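PDB 3PJY: hypothetical signal peptide protein from Sinorhizobium meliloti, which is of unknown function, belongs to the DUF192 family and has been put forward as a putative transcription regulator. Local coordinates for residues 68-73 with 105-110. Sequence-based numbering, arbitrary orientation.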
loop_
_atom_site.group_PDB
_atom_site.type_symbol
_atom_site.label_atom_id
_atom_site.label_comp_id
_atom_site.label_asym_id
_atom_site.label_seq_id
_atom_site.Cartn_x
_atom_site.Cartn_y
_atom_site.Cartn_z
ATOM N N LEU B 68 5.975 10.488 -20.544
ATOM C CA LEU B 68 4.827 10.343 -19.636
ATOM C C LEU B 68 4.590 11.698 -18.971
ATOM O O LEU B 68 5.531 12.261 -18.400
ATOM C CB LEU B 68 5.163 9.357 -18.505
ATOM C CG LEU B 68 5.346 7.874 -18.911
ATOM C CD1 LEU B 68 5.992 7.105 -17.751
ATOM C CD2 LEU B 68 3.990 7.322 -19.271
ATOM N N PRO B 69 3.339 12.218 -19.002
ATOM C CA PRO B 69 3.058 13.369 -18.163
ATOM C C PRO B 69 3.131 12.945 -16.685
ATOM O O PRO B 69 2.694 11.837 -16.343
ATOM C CB PRO B 69 1.646 13.771 -18.556
ATOM C CG PRO B 69 1.060 12.582 -19.128
ATOM C CD PRO B 69 2.151 11.749 -19.729
ATOM N N LEU B 70 3.687 13.803 -15.857
ATOM C CA LEU B 70 3.997 13.442 -14.438
ATOM C C LEU B 70 3.478 14.482 -13.462
ATOM O O LEU B 70 3.452 15.670 -13.766
ATOM C CB LEU B 70 5.508 13.282 -14.216
ATOM C CG LEU B 70 6.191 12.208 -15.044
ATOM C CD1 LEU B 70 7.734 12.246 -14.791
ATOM C CD2 LEU B 70 5.609 10.792 -14.745
ATOM N N ASP B 71 3.140 14.020 -12.259
ATOM C CA ASP B 71 3.030 14.863 -11.081
ATOM C C ASP B 71 4.333 14.720 -10.266
ATOM O O ASP B 71 4.895 13.611 -10.148
ATOM C CB ASP B 71 1.876 14.422 -10.165
ATOM C CG ASP B 71 0.494 14.707 -10.700
ATOM O OD1 ASP B 71 0.342 15.418 -11.734
ATOM O OD2 ASP B 71 -0.484 14.212 -10.060
HETATM N N MSE B 72 4.843 15.837 -9.757
HETATM C CA MSE B 72 6.074 15.898 -8.977
HETATM C C MSE B 72 5.782 16.326 -7.556
HETATM O O MSE B 72 5.118 17.360 -7.346
HETATM C CB MSE B 72 7.106 16.858 -9.612
HETATM C CG MSE B 72 7.525 16.470 -10.937
HETATM SE SE MSE B 72 8.780 17.827 -11.515
HETATM C CE MSE B 72 9.282 16.994 -13.222
ATOM N N LEU B 73 6.236 15.563 -6.567
ATOM C CA LEU B 73 6.053 15.901 -5.166
ATOM C C LEU B 73 7.453 16.115 -4.557
ATOM O O LEU B 73 8.290 15.235 -4.641
ATOM C CB LEU B 73 5.309 14.819 -4.391
ATOM C CG LEU B 73 3.895 14.443 -4.847
ATOM C CD1 LEU B 73 3.867 13.672 -6.168
ATOM C CD2 LEU B 73 3.257 13.561 -3.777
ATOM N N VAL B 105 12.292 13.696 -4.275
ATOM C CA VAL B 105 11.201 14.027 -5.181
ATOM C C VAL B 105 10.534 12.701 -5.562
ATOM O O VAL B 105 11.212 11.713 -5.873
ATOM C CB VAL B 105 11.644 14.773 -6.416
ATOM C CG1 VAL B 105 10.569 14.834 -7.516
ATOM C CG2 VAL B 105 12.090 16.227 -6.052
ATOM N N LEU B 106 9.208 12.678 -5.501
ATOM C CA LEU B 106 8.411 11.530 -6.000
ATOM C C LEU B 106 7.770 11.934 -7.314
ATOM O O LEU B 106 7.031 12.926 -7.358
ATOM C CB LEU B 106 7.357 11.115 -4.957
ATOM C CG LEU B 106 6.453 9.962 -5.330
ATOM C CD1 LEU B 106 7.218 8.692 -5.643
ATOM C CD2 LEU B 106 5.455 9.756 -4.200
ATOM N N GLU B 107 8.046 11.162 -8.365
ATOM C CA GLU B 107 7.348 11.331 -9.627
ATOM C C GLU B 107 6.306 10.232 -9.816
ATOM O O GLU B 107 6.599 9.053 -9.674
ATOM C CB GLU B 107 8.299 11.329 -10.806
ATOM C CG GLU B 107 9.101 12.588 -10.916
ATOM C CD GLU B 107 10.030 12.648 -12.107
ATOM O OE1 GLU B 107 10.321 11.657 -12.792
ATOM O OE2 GLU B 107 10.530 13.764 -12.362
ATOM N N LEU B 108 5.088 10.644 -10.111
ATOM C CA LEU B 108 3.959 9.765 -10.337
ATOM C C LEU B 108 3.308 10.120 -11.676
ATOM O O LEU B 108 3.524 11.216 -12.218
ATOM C CB LEU B 108 2.926 9.966 -9.234
ATOM C CG LEU B 108 3.405 9.671 -7.798
ATOM C CD1 LEU B 108 2.367 10.147 -6.778
ATOM C CD2 LEU B 108 3.693 8.206 -7.656
ATOM N N ASN B 109 2.464 9.236 -12.201
ATOM C CA ASN B 109 1.711 9.601 -13.387
ATOM C C ASN B 109 0.928 10.884 -13.121
ATOM O O ASN B 109 0.350 11.083 -12.041
ATOM C CB ASN B 109 0.729 8.526 -13.778
ATOM C CG ASN B 109 1.374 7.372 -14.493
ATOM O OD1 ASN B 109 1.752 7.490 -15.666
ATOM N ND2 ASN B 109 1.454 6.230 -13.819
ATOM N N ALA B 110 0.853 11.769 -14.101
ATOM C CA ALA B 110 0.001 12.950 -13.948
ATOM C C ALA B 110 -1.418 12.570 -13.600
ATOM O O ALA B 110 -1.985 11.598 -14.149
ATOM C CB ALA B 110 0.049 13.854 -15.219
HETATM O O HOH W 1 1.322 9.670 -17.172
#
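Leu73 and Leu106 face each other as an antiparallel hydrogen-bonded pair, their backbones joined by two bonds, Leu106 N to Leu73 O (2.8 Å) and Leu73 N to Leu106 O, each lying in the plane of its carbonyl. This is the tight end of the contact: on the face they share with Leu108, Leu73 CD1 passes obliquely over Leu108 CD1 at 3.9 Å, and Leu22 of strand 19-27 packs against Leu106 and Leu108. The other face carries Met72, a selenomethionine, and Glu107. With CG beside the backbone N in both (chi1 -61° and -73°) and the chains extended beyond it, they leave the sheet pointing the same way, side by side, Met72 CE 3.6 Å from Glu107 OE2. Leu70 CD1 comes across to Glu107 OE1, while its CD2 rests on Leu108 O.

These two strands are neighbours inside the mixed, strongly curved sheet of this DUF192 protein: 70-73 is also bonded to strand 81-88, and 105-109 to strand 47-53. Asp71 pairs with Leu108 through two backbone hydrogen bonds. Its carboxylate lies against Ala110, OD1 3.3 Å from Ala110 CA, just ahead of helix 112-116, and takes hydrogen bonds from Asn87 N at OD1 and Val113 N at OD2. An alanine here would remove both acceptors and is likely to leave those two backbone N-H groups without their mates, weakening the tie between strand 81-88 and helix 112-116.

Toward Pro69 and Ala110 the contact becomes looser and wetter. Ala110 N still reaches Pro69 O at 2.9 Å, but from well above the carbonyl plane, and the exposed Pro69 sets its CB 3.7 Å from Ala110 CB. A water bridges Pro69 O and Asn109 OD1, donating to both at 2.7 Å, while Asn109 ND2 turns to Met43 O.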